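Local coordinates for protein histidyl-trna synthetase (Thermus thermophilus, PDB 1H4V) that catalyses the ATP-dependent attachment of L-histidine to tRNA(His), as a homodimeric class II aminoacyl-tRNA synthetase, at residues R180-P185 against L220-M225; E239-L244 against Y251-A256. All coordinates share one frame; numbering follows the deposited sequence.

Overall arrangement
Contact 1 and contact 2 follow one another along the chain, the first closing before the second opens. Contact 1 packs the inserted region internally, joining two helix ends between the two catalytic regions, about 36 Å from the chain centre (centre to centre). Contact 2, about 24 Å from that centre and on the same side of it, belongs to the second catalytic region and packs a helix on the core beside strand 251-253, at one border of the large sheet. Their centres are about 24 Å apart, yet two prolines meet between them, Pro-224 CB packing 3.6 Å from Pro-255 CB. The structure is ligand-free, so no bound substrate relates either contact to the active site.

Contact 1 (R180-P185 against L220-M225); sequences REVLSP and LGVRPM
Val-182 and Leu-183, in the last turn of helix 169-183, pack against Leu-220, the last residue of helix 211-220, and Val-222, just beyond it, and aliphatic carbon carries the whole interface. The tightest meeting is between two valine methyls, Val-182 CG1 and Val-222 CG1, 3.4 Å apart, close for carbon against carbon. Val-182 sends this branch across by holding CG1 anti to its own backbone N (chi1 166°), while the matching methyl of Val-222 lies beside its backbone N, and the two side chains approach at a slant. The leucines form a second point of contact: Leu-183 CD2 meets Leu-220 CD1 at 3.6 Å, one branch of each doing the touching. The same Leu-220 methyl also approaches Val-182, lying 4.4 Å from its CG1, and thereby links the two pairs into one small apolar patch.

No hydrogen bond crosses between the segments; the patch is held by apolar contact, 145 Å² of surface being buried between them. The polar ties lie alongside it: the backbone of Arg-223 is held from both its polar atoms by helix 169-183, N to the hydroxyl of Tyr-178 and O to the hydroxyl of Tyr-175, while Val-222 also rests on Tyr-178.

Backbone geometry explains how Leu-220 and Val-222 can face the same helix. Between them Gly-221 leaves the helical path with positive phi (55°), turning the chain out of helix 211-220 into the extended run that follows. The example shows a glycine helix end placing the apolar residues before and after it against one neighbouring helix. Here it draws together two helices of the largely helical insertion that, in histidyl-tRNA synthetases, interrupts the class II catalytic domain.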
loop_
_atom_site.group_PDB
_atom_site.type_symbol
_atom_site.label_atom_id
_atom_site.label_comp_id
_atom_site.label_asym_id
_atom_site.label_seq_id
_atom_site.Cartn_x
_atom_site.Cartn_y
_atom_site.Cartn_z
ATOM N N ARG A 180 -43.601 7.754 5.861
ATOM C CA ARG A 180 -44.309 7.219 7.013
ATOM C C ARG A 180 -45.775 7.005 6.656
ATOM O O ARG A 180 -46.362 5.980 7.003
ATOM C CB ARG A 180 -44.183 8.161 8.214
ATOM N N GLU A 181 -46.357 7.966 5.943
ATOM C CA GLU A 181 -47.754 7.868 5.535
ATOM C C GLU A 181 -48.013 6.684 4.601
ATOM O O GLU A 181 -48.994 5.962 4.760
ATOM C CB GLU A 181 -48.196 9.162 4.845
ATOM C CG GLU A 181 -48.382 10.343 5.785
ATOM C CD GLU A 181 -48.560 11.650 5.037
ATOM O OE1 GLU A 181 -49.410 11.695 4.116
ATOM O OE2 GLU A 181 -47.854 12.632 5.371
ATOM N N VAL A 182 -47.125 6.484 3.638
ATOM C CA VAL A 182 -47.272 5.399 2.679
ATOM C C VAL A 182 -46.862 4.021 3.198
ATOM O O VAL A 182 -47.474 3.012 2.844
ATOM C CB VAL A 182 -46.462 5.695 1.394
ATOM C CG1 VAL A 182 -46.329 4.441 0.547
ATOM C CG2 VAL A 182 -47.146 6.782 0.603
ATOM N N LEU A 183 -45.833 3.970 4.034
ATOM C CA LEU A 183 -45.359 2.689 4.539
ATOM C C LEU A 183 -45.924 2.234 5.879
ATOM O O LEU A 183 -45.787 1.065 6.231
ATOM C CB LEU A 183 -43.830 2.690 4.599
ATOM C CG LEU A 183 -43.145 2.787 3.237
ATOM C CD1 LEU A 183 -41.645 2.947 3.414
ATOM C CD2 LEU A 183 -43.460 1.541 2.430
ATOM N N SER A 184 -46.554 3.137 6.627
ATOM C CA SER A 184 -47.127 2.762 7.924
ATOM C C SER A 184 -48.246 1.725 7.796
ATOM O O SER A 184 -48.203 0.679 8.443
ATOM C CB SER A 184 -47.644 3.994 8.673
ATOM O OG SER A 184 -46.570 4.708 9.261
ATOM N N PRO A 185 -49.262 1.999 6.961
ATOM C CA PRO A 185 -50.353 1.032 6.805
ATOM C C PRO A 185 -49.919 -0.307 6.198
ATOM O O PRO A 185 -50.751 -1.158 5.899
ATOM C CB PRO A 185 -51.357 1.785 5.929
ATOM C CG PRO A 185 -50.498 2.721 5.144
ATOM C CD PRO A 185 -49.537 3.221 6.187
ATOM N N LEU A 220 -45.367 -1.494 -3.997
ATOM C CA LEU A 220 -45.962 -0.192 -3.728
ATOM C C LEU A 220 -45.477 0.853 -4.729
ATOM O O LEU A 220 -46.245 1.712 -5.162
ATOM C CB LEU A 220 -45.633 0.268 -2.303
ATOM C CG LEU A 220 -46.151 -0.592 -1.145
ATOM C CD1 LEU A 220 -45.874 0.109 0.173
ATOM C CD2 LEU A 220 -47.644 -0.827 -1.302
ATOM N N GLY A 221 -44.204 0.770 -5.101
ATOM C CA GLY A 221 -43.652 1.726 -6.042
ATOM C C GLY A 221 -43.877 3.146 -5.552
ATOM O O GLY A 221 -44.520 3.953 -6.226
ATOM N N VAL A 222 -43.352 3.449 -4.369
ATOM C CA VAL A 222 -43.506 4.775 -3.789
ATOM C C VAL A 222 -42.797 5.817 -4.649
ATOM O O VAL A 222 -41.996 5.476 -5.524
ATOM C CB VAL A 222 -42.946 4.823 -2.337
ATOM C CG1 VAL A 222 -43.659 3.787 -1.478
ATOM C CG2 VAL A 222 -41.438 4.568 -2.333
ATOM N N ARG A 223 -43.107 7.083 -4.404
ATOM C CA ARG A 223 -42.505 8.176 -5.155
ATOM C C ARG A 223 -41.021 8.374 -4.796
ATOM O O ARG A 223 -40.614 8.221 -3.639
ATOM C CB ARG A 223 -43.287 9.470 -4.904
ATOM N N PRO A 224 -40.194 8.716 -5.799
ATOM C CA PRO A 224 -38.751 8.946 -5.640
ATOM C C PRO A 224 -38.419 10.227 -4.871
ATOM O O PRO A 224 -39.179 11.191 -4.908
ATOM C CB PRO A 224 -38.249 9.026 -7.086
ATOM C CG PRO A 224 -39.285 8.273 -7.871
ATOM C CD PRO A 224 -40.562 8.720 -7.225
ATOM N N MET A 225 -37.272 10.227 -4.191
ATOM C CA MET A 225 -36.807 11.392 -3.442
ATOM C C MET A 225 -36.617 12.566 -4.407
ATOM O O MET A 225 -36.593 13.726 -3.991
ATOM C CB MET A 225 -35.482 11.068 -2.748
ATOM C CG MET A 225 -34.806 12.237 -2.033
ATOM S SD MET A 225 -35.781 12.960 -0.688
ATOM C CE MET A 225 -35.593 14.697 -1.034
#

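Contact 2 (E239-L244 against Y251-A256); sequences EVERHL and YELEPA
Over one face of the Tyr-251 ring lies Leu-244 CD1, 4.2 Å from ring atom CD1, while Glu-241 OE1 and Leu-253 CD1 stand at the ring's edge, in its plane. The setting is the helix-to-strand half of a beta-alpha-beta crossover: helix 231-246 runs nearly antiparallel (157°) to strand 251-253, which pairs in parallel with strand 160-165 at the border of the class II catalytic sheet, the helical insertion lying in the connection. Axes of the short segments pass 10.6 Å apart, a gap that the tyrosine spans.

Its hydroxyl donates to Glu-241 OE1, 2.9 Å from Tyr-251 OH, and the carboxylate stands steeply to the ring, the planes 76° apart. A phenylalanine in its place would probably leave the Glu-241 carboxylate without this donor and freer to turn. Elsewhere along the helix, His-243 ND1 hydrogen-bonds Tyr-346 OH of the second subunit, so the same helix also serves the dimer interface. Extended beyond CG, the Glu-241 side chain reaches across the ring's outer end, and the Tyr-251 hydroxyl is taken by the anti lone pair of OE1, the one pointing away from OE2.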
loop_
_atom_site.group_PDB
_atom_site.type_symbol
_atom_site.label_atom_id
_atom_site.label_comp_id
_atom_site.label_asym_id
_atom_site.label_seq_id
_atom_site.Cartn_x
_atom_site.Cartn_y
_atom_site.Cartn_z
ATOM N N GLU A 239 -27.378 22.598 -12.269
ATOM C CA GLU A 239 -26.021 23.078 -12.535
ATOM C C GLU A 239 -25.104 21.879 -12.828
ATOM O O GLU A 239 -24.348 21.882 -13.808
ATOM C CB GLU A 239 -25.483 23.850 -11.326
ATOM C CG GLU A 239 -26.155 25.190 -11.074
ATOM C CD GLU A 239 -25.709 26.260 -12.060
ATOM O OE1 GLU A 239 -24.519 26.644 -12.024
ATOM O OE2 GLU A 239 -26.542 26.718 -12.872
ATOM N N VAL A 240 -25.175 20.855 -11.979
ATOM C CA VAL A 240 -24.352 19.670 -12.170
ATOM C C VAL A 240 -24.625 19.052 -13.541
ATOM O O VAL A 240 -23.695 18.673 -14.261
ATOM C CB VAL A 240 -24.622 18.604 -11.085
ATOM C CG1 VAL A 240 -23.710 17.402 -11.297
ATOM C CG2 VAL A 240 -24.403 19.199 -9.707
ATOM N N GLU A 241 -25.904 18.956 -13.900
ATOM C CA GLU A 241 -26.290 18.392 -15.188
ATOM C C GLU A 241 -25.700 19.219 -16.327
ATOM O O GLU A 241 -25.170 18.670 -17.295
ATOM C CB GLU A 241 -27.811 18.363 -15.333
ATOM C CG GLU A 241 -28.529 17.461 -14.346
ATOM C CD GLU A 241 -30.040 17.487 -14.525
ATOM O OE1 GLU A 241 -30.513 17.143 -15.628
ATOM O OE2 GLU A 241 -30.755 17.854 -13.568
ATOM N N ARG A 242 -25.785 20.538 -16.207
ATOM C CA ARG A 242 -25.264 21.415 -17.244
ATOM C C ARG A 242 -23.780 21.162 -17.490
ATOM O O ARG A 242 -23.346 21.070 -18.640
ATOM C CB ARG A 242 -25.486 22.886 -16.875
ATOM C CG ARG A 242 -25.137 23.839 -18.010
ATOM C CD ARG A 242 -25.353 25.297 -17.625
ATOM N NE ARG A 242 -24.328 25.779 -16.702
ATOM C CZ ARG A 242 -24.248 27.033 -16.266
ATOM N NH1 ARG A 242 -25.139 27.929 -16.669
ATOM N NH2 ARG A 242 -23.274 27.394 -15.440
ATOM N N HIS A 243 -23.003 21.035 -16.416
ATOM C CA HIS A 243 -21.577 20.783 -16.569
ATOM C C HIS A 243 -21.261 19.469 -17.278
ATOM O O HIS A 243 -20.392 19.436 -18.149
ATOM C CB HIS A 243 -20.870 20.828 -15.213
ATOM C CG HIS A 243 -20.940 22.166 -14.551
ATOM N ND1 HIS A 243 -20.790 23.348 -15.247
ATOM C CD2 HIS A 243 -21.163 22.513 -13.262
ATOM C CE1 HIS A 243 -20.922 24.365 -14.416
ATOM N NE2 HIS A 243 -21.149 23.888 -13.206
ATOM N N LEU A 244 -21.960 18.392 -16.924
ATOM C CA LEU A 244 -21.705 17.101 -17.562
ATOM C C LEU A 244 -22.035 17.147 -19.050
ATOM O O LEU A 244 -21.315 16.578 -19.876
ATOM C CB LEU A 244 -22.511 15.991 -16.886
ATOM C CG LEU A 244 -22.163 15.707 -15.418
ATOM C CD1 LEU A 244 -23.076 14.617 -14.889
ATOM C CD2 LEU A 244 -20.697 15.303 -15.300
ATOM N N TYR A 251 -24.952 10.718 -19.232
ATOM C CA TYR A 251 -25.519 10.309 -17.957
ATOM C C TYR A 251 -27.023 10.107 -18.073
ATOM O O TYR A 251 -27.652 10.523 -19.046
ATOM C CB TYR A 251 -25.240 11.345 -16.862
ATOM C CG TYR A 251 -26.076 12.595 -16.969
ATOM C CD1 TYR A 251 -25.757 13.592 -17.889
ATOM C CD2 TYR A 251 -27.205 12.773 -16.166
ATOM C CE1 TYR A 251 -26.539 14.739 -18.008
ATOM C CE2 TYR A 251 -27.998 13.916 -16.279
ATOM C CZ TYR A 251 -27.658 14.896 -17.203
ATOM O OH TYR A 251 -28.424 16.035 -17.328
ATOM N N GLU A 252 -27.589 9.474 -17.054
ATOM C CA GLU A 252 -29.012 9.190 -17.011
ATOM C C GLU A 252 -29.507 9.499 -15.599
ATOM O O GLU A 252 -28.897 9.080 -14.615
ATOM C CB GLU A 252 -29.242 7.712 -17.334
ATOM C CG GLU A 252 -30.688 7.326 -17.585
ATOM C CD GLU A 252 -30.993 7.124 -19.064
ATOM O OE1 GLU A 252 -30.772 8.070 -19.857
ATOM O OE2 GLU A 252 -31.456 6.016 -19.428
ATOM N N LEU A 253 -30.597 10.248 -15.495
ATOM C CA LEU A 253 -31.155 10.562 -14.187
ATOM C C LEU A 253 -31.719 9.252 -13.633
ATOM O O LEU A 253 -32.447 8.545 -14.329
ATOM C CB LEU A 253 -32.258 11.613 -14.322
ATOM C CG LEU A 253 -32.094 12.880 -13.470
ATOM C CD1 LEU A 253 -30.730 13.497 -13.715
ATOM C CD2 LEU A 253 -33.195 13.872 -13.807
ATOM N N GLU A 254 -31.356 8.921 -12.394
ATOM C CA GLU A 254 -31.801 7.681 -11.753
ATOM C C GLU A 254 -32.562 7.896 -10.458
ATOM O O GLU A 254 -31.956 8.059 -9.405
ATOM C CB GLU A 254 -30.606 6.777 -11.442
ATOM C CG GLU A 254 -30.459 5.569 -12.347
ATOM C CD GLU A 254 -31.587 4.551 -12.197
ATOM O OE1 GLU A 254 -31.550 3.534 -12.926
ATOM O OE2 GLU A 254 -32.501 4.760 -11.365
ATOM N N PRO A 255 -33.902 7.880 -10.512
ATOM C CA PRO A 255 -34.695 8.077 -9.294
ATOM C C PRO A 255 -34.505 6.958 -8.264
ATOM O O PRO A 255 -34.849 7.125 -7.094
ATOM C CB PRO A 255 -36.130 8.158 -9.822
ATOM C CG PRO A 255 -36.088 7.314 -11.067
ATOM C CD PRO A 255 -34.775 7.725 -11.693
ATOM N N ALA A 256 -33.948 5.828 -8.695
ATOM C CA ALA A 256 -33.719 4.695 -7.799
ATOM C C ALA A 256 -32.458 4.849 -6.948
ATOM O O ALA A 256 -32.233 4.074 -6.016
ATOM C CB ALA A 256 -33.645 3.403 -8.597
#